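Local coordinates for protein aspartokinase (Clostridium acetobutylicum, PDB 3TVI) that probably catalyses the ATP-dependent phosphorylation of the beta-carboxyl group of aspartate, the step that opens the pathway to threonine and methionine, at residues 86-91 with 125-130; 132-137 with 170-175. All coordinates share one frame; numbering follows the deposited sequence.

How the contacts relate
Both contacts belong to the amino acid kinase domain, and they follow one another along the chain: contact 1 closes at residue 130, just before contact 2 opens at 132. Their centres lie about 20 Å apart. Helix 109-127 connects them, since its last turn forms half of contact 1 while its residues Arg115, Glu117 and Tyr118 lie beside contact 2. Strand 131-132, an outermost strand of the domain's main sheet, carries the chain from one to the other, and the two meet where Ala125 CB packs 3.6 Å from Phe132 CB. Contact 1 is a surface junction of helix ends; contact 2 is buried, close to Glu117, a predicted substrate-binding residue.

Contact 1. Residues 86-91 with 125-130; sequences LNIDMD and AKYLNA
Ile88 and Tyr127 bring the two backbones closest, their CA atoms 6.4 Å apart, where the loop that follows helix 69-85 passes the last turn of helix 109-127. Both chains are leaving helices here. Asn87, with positive phi, belongs to a Schellman motif that ends the first helix, and two residues further on an inverse gamma turn centred on Asp89 bends the loop past Lys126. Asn129 is the C-prime residue of another Schellman motif that ends the second helix, with Ala130 N bonded to Ala125 O and Asn129 N to Lys126 O. The junction thus joins two helix ends of the amino acid kinase domain at its surface, and no hydrogen bond crosses it.

The Tyr127 ring takes the contacts of Leu86 and Ile88. With CG anti to the backbone N (chi1 -175°), the ring lies alongside these two residues, and Leu86 CG sits over one face in a CH-pi contact, 4.2 Å from the ring centroid and displaced toward the rim. Ile88 approaches the same ring obliquely, its CD1 lying 3.5 Å from Tyr127 CD2 and also touching Tyr127 CB. The other branch, CG2, meets Lys126 CG at 3.7 Å, so one isoleucine bridges two successive helix residues. The aliphatic part of Lys126 runs on past the loop until CE reaches Asp89 O at 3.6 Å. Leu86 and Tyr127 also pack against helix 17-28, through Phe20 and Lys24 respectively.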
ATOM      1  N   LEU B  86     -10.512  26.436 -48.631  1.00 58.57           N
ATOM      2  CA  LEU B  86     -10.837  27.641 -47.857  1.00 58.47           C
ATOM      3  C   LEU B  86     -10.730  28.891 -48.718  1.00 58.69           C
ATOM      4  O   LEU B  86     -11.227  29.950 -48.342  1.00 57.81           O
ATOM      5  CB  LEU B  86      -9.923  27.777 -46.627  1.00 56.69           C
ATOM      6  CG  LEU B  86     -10.381  27.153 -45.309  1.00 55.65           C
ATOM      7  CD1 LEU B  86     -11.437  26.079 -45.507  1.00 56.22           C
ATOM      8  CD2 LEU B  86      -9.181  26.621 -44.539  1.00 53.83           C
ATOM      9  N   ASN B  87     -10.048  28.767 -49.853  1.00 60.06           N
ATOM     10  CA  ASN B  87      -9.989  29.829 -50.842  1.00 61.88           C
ATOM     11  C   ASN B  87      -9.299  31.063 -50.251  1.00 62.71           C
ATOM     12  O   ASN B  87      -9.748  32.193 -50.416  1.00 64.35           O
ATOM     13  CB  ASN B  87     -11.410  30.125 -51.341  1.00 62.84           C
ATOM     14  CG  ASN B  87     -11.465  31.260 -52.328  1.00 63.27           C
ATOM     15  OD1 ASN B  87     -12.221  32.213 -52.137  1.00 64.23           O
ATOM     16  ND2 ASN B  87     -10.666  31.173 -53.381  1.00 62.74           N
ATOM     17  N   ILE B  88      -8.182  30.825 -49.573  1.00 62.97           N
ATOM     18  CA  ILE B  88      -7.487  31.867 -48.831  1.00 63.78           C
ATOM     19  C   ILE B  88      -6.495  32.584 -49.732  1.00 65.74           C
ATOM     20  O   ILE B  88      -5.867  31.964 -50.594  1.00 66.32           O
ATOM     21  CB  ILE B  88      -6.751  31.277 -47.619  1.00 62.71           C
ATOM     22  CG1 ILE B  88      -7.752  30.518 -46.744  1.00 62.73           C
ATOM     23  CG2 ILE B  88      -6.032  32.368 -46.838  1.00 61.73           C
ATOM     24  CD1 ILE B  88      -7.158  29.897 -45.503  1.00 62.09           C
ATOM     25  N   ASP B  89      -6.346  33.889 -49.517  1.00 67.93           N
ATOM     26  CA  ASP B  89      -5.527  34.721 -50.393  1.00 69.30           C
ATOM     27  C   ASP B  89      -4.052  34.678 -50.020  1.00 66.98           C
ATOM     28  O   ASP B  89      -3.503  35.643 -49.485  1.00 66.07           O
ATOM     29  CB  ASP B  89      -6.032  36.160 -50.367  1.00 72.47           C
ATOM     30  CG  ASP B  89      -5.314  37.035 -51.358  1.00 75.35           C
ATOM     31  OD1 ASP B  89      -5.067  36.563 -52.492  1.00 76.16           O
ATOM     32  OD2 ASP B  89      -4.987  38.186 -50.998  1.00 80.11           O
HETATM   33  N   MSE B  90      -3.415  33.552 -50.311  1.00 66.04           N
HETATM   34  CA  MSE B  90      -2.006  33.368 -49.984  1.00 66.79           C
HETATM   35  C   MSE B  90      -1.406  32.326 -50.873  1.00 66.57           C
HETATM   36  O   MSE B  90      -2.121  31.606 -51.575  1.00 67.47           O
HETATM   37  CB  MSE B  90      -1.820  32.942 -48.534  1.00 67.99           C
HETATM   38  CG  MSE B  90      -1.981  31.437 -48.353  1.00 70.05           C
HETATM   39 SE   MSE B  90      -1.914  30.998 -46.441  0.83 75.62          SE
HETATM   40  CE  MSE B  90      -0.324  32.041 -45.908  1.00 70.64           C
ATOM     41  N   ASP B  91      -0.079  32.229 -50.819  1.00 64.94           N
ATOM     42  CA  ASP B  91       0.675  31.248 -51.586  1.00 63.18           C
ATOM     43  C   ASP B  91       1.403  30.306 -50.634  1.00 60.66           C
ATOM     44  O   ASP B  91       2.548  30.550 -50.245  1.00 59.40           O
ATOM     45  CB  ASP B  91       1.673  31.962 -52.497  1.00 64.17           C
ATOM     46  CG  ASP B  91       2.677  31.018 -53.115  1.00 64.92           C
ATOM     47  OD1 ASP B  91       2.284  29.865 -53.418  1.00 65.57           O
ATOM     48  OD2 ASP B  91       3.850  31.432 -53.303  1.00 64.34           O
ATOM     49  N   ALA B 125      -3.238  32.490 -39.378  1.00 52.78           N
ATOM     50  CA  ALA B 125      -3.030  33.922 -39.215  1.00 54.00           C
ATOM     51  C   ALA B 125      -3.690  34.662 -40.381  1.00 55.25           C
ATOM     52  O   ALA B 125      -4.314  35.709 -40.196  1.00 56.32           O
ATOM     53  CB  ALA B 125      -1.546  34.256 -39.126  1.00 53.05           C
ATOM     54  N   LYS B 126      -3.573  34.098 -41.578  1.00 55.77           N
ATOM     55  CA  LYS B 126      -4.176  34.708 -42.754  1.00 56.96           C
ATOM     56  C   LYS B 126      -5.677  34.551 -42.683  1.00 56.56           C
ATOM     57  O   LYS B 126      -6.409  35.530 -42.783  1.00 58.29           O
ATOM     58  CB  LYS B 126      -3.643  34.070 -44.040  1.00 57.72           C
ATOM     59  CG  LYS B 126      -3.893  34.892 -45.291  1.00 59.09           C
ATOM     60  CD  LYS B 126      -3.038  36.151 -45.330  1.00 60.10           C
ATOM     61  CE  LYS B 126      -3.670  37.223 -46.211  1.00 62.95           C
ATOM     62  NZ  LYS B 126      -3.126  38.585 -45.939  1.00 64.64           N
ATOM     63  N   TYR B 127      -6.118  33.317 -42.468  1.00 54.92           N
ATOM     64  CA  TYR B 127      -7.531  32.962 -42.524  1.00 54.61           C
ATOM     65  C   TYR B 127      -8.368  33.665 -41.477  1.00 54.71           C
ATOM     66  O   TYR B 127      -9.550  33.951 -41.715  1.00 55.38           O
ATOM     67  CB  TYR B 127      -7.682  31.456 -42.351  1.00 53.91           C
ATOM     68  CG  TYR B 127      -9.088  30.921 -42.511  1.00 53.73           C
ATOM     69  CD1 TYR B 127      -9.661  30.129 -41.530  1.00 53.93           C
ATOM     70  CD2 TYR B 127      -9.828  31.178 -43.646  1.00 54.11           C
ATOM     71  CE1 TYR B 127     -10.934  29.615 -41.678  1.00 54.66           C
ATOM     72  CE2 TYR B 127     -11.104  30.675 -43.801  1.00 54.91           C
ATOM     73  CZ  TYR B 127     -11.650  29.896 -42.814  1.00 55.15           C
ATOM     74  OH  TYR B 127     -12.917  29.390 -42.960  1.00 56.88           O
ATOM     75  N   LEU B 128      -7.755  33.934 -40.327  1.00 54.36           N
ATOM     76  CA  LEU B 128      -8.435  34.594 -39.206  1.00 55.50           C
ATOM     77  C   LEU B 128      -8.003  36.045 -39.060  1.00 56.80           C
ATOM     78  O   LEU B 128      -8.346  36.699 -38.073  1.00 58.13           O
ATOM     79  CB  LEU B 128      -8.157  33.852 -37.894  1.00 54.12           C
ATOM     80  CG  LEU B 128      -8.501  32.361 -37.905  1.00 53.44           C
ATOM     81  CD1 LEU B 128      -7.991  31.668 -36.649  1.00 52.10           C
ATOM     82  CD2 LEU B 128     -10.001  32.175 -38.070  1.00 53.88           C
ATOM     83  N   ASN B 129      -7.240  36.538 -40.030  1.00 56.98           N
ATOM     84  CA  ASN B 129      -6.817  37.922 -40.041  1.00 58.87           C
ATOM     85  C   ASN B 129      -6.177  38.331 -38.710  1.00 58.77           C
ATOM     86  O   ASN B 129      -6.578  39.309 -38.078  1.00 59.60           O
ATOM     87  CB  ASN B 129      -8.012  38.809 -40.386  1.00 61.11           C
ATOM     88  CG  ASN B 129      -7.605  40.169 -40.924  1.00 62.76           C
ATOM     89  OD1 ASN B 129      -6.430  40.557 -40.898  1.00 61.99           O
ATOM     90  ND2 ASN B 129      -8.592  40.907 -41.419  1.00 65.81           N
ATOM     91  N   ALA B 130      -5.173  37.554 -38.313  1.00 58.71           N
ATOM     92  CA  ALA B 130      -4.461  37.727 -37.051  1.00 59.13           C
ATOM     93  C   ALA B 130      -2.963  37.755 -37.322  1.00 59.45           C
ATOM     94  O   ALA B 130      -2.498  37.166 -38.301  1.00 58.98           O
ATOM     95  CB  ALA B 130      -4.792  36.573 -36.117  1.00 58.02           C
TER

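Contact 2. Residues 132-137 with 170-175; sequences FIDAAE and GFYGSS
Asp134 and Tyr172 open the contact between the loop after strand 131-132 and strand 172-174, one half of a two-stranded antiparallel hairpin with 180-182 in the amino acid kinase fold. Asp134 forms an Asx turn: its OD1 accepts from Ala136 N at 2.7 Å, on the anti side of the carboxylate. The same oxygen takes a second bond, from Tyr172 OH at 2.6 Å, this time arriving from above the carboxylate plane. Two donors grip one oxygen from different directions, and the carboxylate stands nearly perpendicular to the phenol ring, the planes 79° apart. Arg115 of helix 109-127 makes a cation-pi contact with Tyr172 and a long, weak ion pair with Asp134 OD2.

Next in sequence, Ala135 places its methyl over one face of the Tyr172 ring, CB standing 3.6 Å from the centroid in a CH-pi contact. For Tyr172, a chi1 of 72° lays the ring over the Ala135 methyl and carries OH to Asp134. The side chain of Tyr172 also comes within about 5 Å of that of Glu117, a predicted substrate-binding residue.

The CA atoms of Ala136 and Gly173 are the closest CA pair across the contact, 4.3 Å apart. Beyond the glycine, Ser174 OG donates to Ala136 O at 2.7 Å, lying in the carbonyl plane on a lone pair, with a C=O...OG angle of 115°.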
ATOM      1  N   PHE B 132       0.716  36.702 -37.282  1.00 57.97           N
ATOM      2  CA  PHE B 132       1.465  35.474 -37.088  1.00 56.65           C
ATOM      3  C   PHE B 132       2.697  35.751 -36.260  1.00 56.56           C
ATOM      4  O   PHE B 132       3.488  36.626 -36.593  1.00 56.83           O
ATOM      5  CB  PHE B 132       1.917  34.866 -38.406  1.00 56.83           C
ATOM      6  CG  PHE B 132       2.755  33.644 -38.224  1.00 56.72           C
ATOM      7  CD1 PHE B 132       2.160  32.407 -38.029  1.00 56.39           C
ATOM      8  CD2 PHE B 132       4.137  33.733 -38.191  1.00 57.03           C
ATOM      9  CE1 PHE B 132       2.931  31.275 -37.829  1.00 56.33           C
ATOM     10  CE2 PHE B 132       4.915  32.603 -37.988  1.00 57.16           C
ATOM     11  CZ  PHE B 132       4.311  31.373 -37.811  1.00 56.44           C
ATOM     12  N   ILE B 133       2.868  34.972 -35.200  1.00 56.75           N
ATOM     13  CA  ILE B 133       4.033  35.077 -34.335  1.00 57.27           C
ATOM     14  C   ILE B 133       4.647  33.703 -34.133  1.00 56.72           C
ATOM     15  O   ILE B 133       4.095  32.886 -33.410  1.00 57.19           O
ATOM     16  CB  ILE B 133       3.642  35.641 -32.966  1.00 57.24           C
ATOM     17  CG1 ILE B 133       3.256  37.108 -33.097  1.00 58.55           C
ATOM     18  CG2 ILE B 133       4.788  35.473 -31.988  1.00 57.86           C
ATOM     19  CD1 ILE B 133       2.924  37.760 -31.774  1.00 60.19           C
ATOM     20  N   ASP B 134       5.792  33.455 -34.764  1.00 57.00           N
ATOM     21  CA  ASP B 134       6.464  32.167 -34.645  1.00 56.55           C
ATOM     22  C   ASP B 134       6.712  31.876 -33.178  1.00 55.86           C
ATOM     23  O   ASP B 134       6.919  32.785 -32.390  1.00 55.06           O
ATOM     24  CB  ASP B 134       7.786  32.150 -35.422  1.00 57.78           C
ATOM     25  CG  ASP B 134       8.338  30.738 -35.620  1.00 58.06           C
ATOM     26  OD1 ASP B 134       8.547  30.021 -34.624  1.00 59.18           O
ATOM     27  OD2 ASP B 134       8.582  30.338 -36.773  1.00 58.37           O
ATOM     28  N   ALA B 135       6.657  30.595 -32.829  1.00 56.50           N
ATOM     29  CA  ALA B 135       6.902  30.139 -31.468  1.00 57.49           C
ATOM     30  C   ALA B 135       8.340  30.423 -31.077  1.00 60.29           C
ATOM     31  O   ALA B 135       8.609  30.884 -29.966  1.00 61.19           O
ATOM     32  CB  ALA B 135       6.631  28.651 -31.361  1.00 55.88           C
ATOM     33  N   ALA B 136       9.254  30.170 -32.014  1.00 62.26           N
ATOM     34  CA  ALA B 136      10.693  30.293 -31.782  1.00 63.38           C
ATOM     35  C   ALA B 136      11.103  31.681 -31.342  1.00 64.83           C
ATOM     36  O   ALA B 136      12.191  31.848 -30.808  1.00 66.49           O
ATOM     37  CB  ALA B 136      11.469  29.895 -33.029  1.00 63.22           C
ATOM     38  N   GLU B 137      10.240  32.668 -31.575  1.00 67.73           N
ATOM     39  CA  GLU B 137      10.469  34.051 -31.130  1.00 72.18           C
ATOM     40  C   GLU B 137      10.018  34.326 -29.693  1.00 72.21           C
ATOM     41  O   GLU B 137      10.498  35.263 -29.053  1.00 73.64           O
ATOM     42  CB  GLU B 137       9.734  35.023 -32.053  1.00 74.82           C
ATOM     43  CG  GLU B 137      10.383  35.179 -33.407  1.00 78.05           C
ATOM     44  CD  GLU B 137      11.554  36.119 -33.348  1.00 83.95           C
ATOM     45  OE1 GLU B 137      11.321  37.349 -33.319  1.00 91.01           O
ATOM     46  OE2 GLU B 137      12.700  35.624 -33.327  1.00 89.02           O
ATOM     47  N   GLY B 170       2.235  25.886 -32.194  1.00 58.40           N
ATOM     48  CA  GLY B 170       2.117  25.188 -30.932  1.00 60.05           C
ATOM     49  C   GLY B 170       3.380  24.623 -30.336  1.00 61.75           C
ATOM     50  O   GLY B 170       3.927  25.138 -29.345  1.00 65.59           O
ATOM     51  N   PHE B 171       3.871  23.583 -30.983  1.00 58.98           N
ATOM     52  CA  PHE B 171       4.440  22.432 -30.270  1.00 56.25           C
ATOM     53  C   PHE B 171       5.944  22.546 -30.008  1.00 55.39           C
ATOM     54  O   PHE B 171       6.584  21.567 -29.675  1.00 54.78           O
ATOM     55  CB  PHE B 171       3.977  21.209 -31.086  1.00 54.62           C
ATOM     56  CG  PHE B 171       4.849  20.001 -31.048  1.00 53.38           C
ATOM     57  CD1 PHE B 171       5.039  19.288 -29.886  1.00 53.60           C
ATOM     58  CD2 PHE B 171       5.357  19.489 -32.230  1.00 53.33           C
ATOM     59  CE1 PHE B 171       5.800  18.127 -29.885  1.00 53.33           C
ATOM     60  CE2 PHE B 171       6.113  18.335 -32.238  1.00 54.13           C
ATOM     61  CZ  PHE B 171       6.336  17.650 -31.059  1.00 53.46           C
ATOM     62  N   TYR B 172       6.483  23.765 -30.085  1.00 55.13           N
ATOM     63  CA  TYR B 172       7.922  23.970 -30.064  1.00 56.12           C
ATOM     64  C   TYR B 172       8.313  25.363 -29.605  1.00 57.68           C
ATOM     65  O   TYR B 172       7.456  26.209 -29.356  1.00 58.34           O
ATOM     66  CB  TYR B 172       8.490  23.741 -31.462  1.00 56.89           C
ATOM     67  CG  TYR B 172       8.144  24.831 -32.444  1.00 56.45           C
ATOM     68  CD1 TYR B 172       9.004  25.894 -32.660  1.00 56.98           C
ATOM     69  CD2 TYR B 172       6.946  24.804 -33.150  1.00 56.33           C
ATOM     70  CE1 TYR B 172       8.682  26.902 -33.554  1.00 57.40           C
ATOM     71  CE2 TYR B 172       6.623  25.805 -34.052  1.00 55.71           C
ATOM     72  CZ  TYR B 172       7.492  26.848 -34.247  1.00 55.99           C
ATOM     73  OH  TYR B 172       7.167  27.836 -35.136  1.00 56.56           O
ATOM     74  N   GLY B 173       9.622  25.579 -29.500  1.00 60.22           N
ATOM     75  CA  GLY B 173      10.211  26.873 -29.144  1.00 64.65           C
ATOM     76  C   GLY B 173      11.690  26.870 -29.506  1.00 69.29           C
ATOM     77  O   GLY B 173      12.149  25.988 -30.231  1.00 72.27           O
ATOM     78  N   SER B 174      12.454  27.835 -29.009  1.00 73.18           N
ATOM     79  CA  SER B 174      13.880  27.887 -29.335  1.00 78.18           C
ATOM     80  C   SER B 174      14.724  27.298 -28.209  1.00 81.72           C
ATOM     81  O   SER B 174      14.448  27.541 -27.038  1.00 84.90           O
ATOM     82  CB  SER B 174      14.310  29.323 -29.638  1.00 80.79           C
ATOM     83  OG  SER B 174      13.849  29.733 -30.923  1.00 81.16           O
ATOM     84  N   SER B 175      15.742  26.519 -28.570  1.00 83.99           N
ATOM     85  CA  SER B 175      16.697  25.985 -27.597  1.00 85.84           C
ATOM     86  C   SER B 175      17.627  27.091 -27.129  1.00 89.40           C
ATOM     87  O   SER B 175      17.702  28.152 -27.756  1.00 91.08           O
ATOM     88  CB  SER B 175      17.529  24.856 -28.213  1.00 87.57           C
ATOM     89  OG  SER B 175      18.194  25.287 -29.391  1.00 88.09           O
TER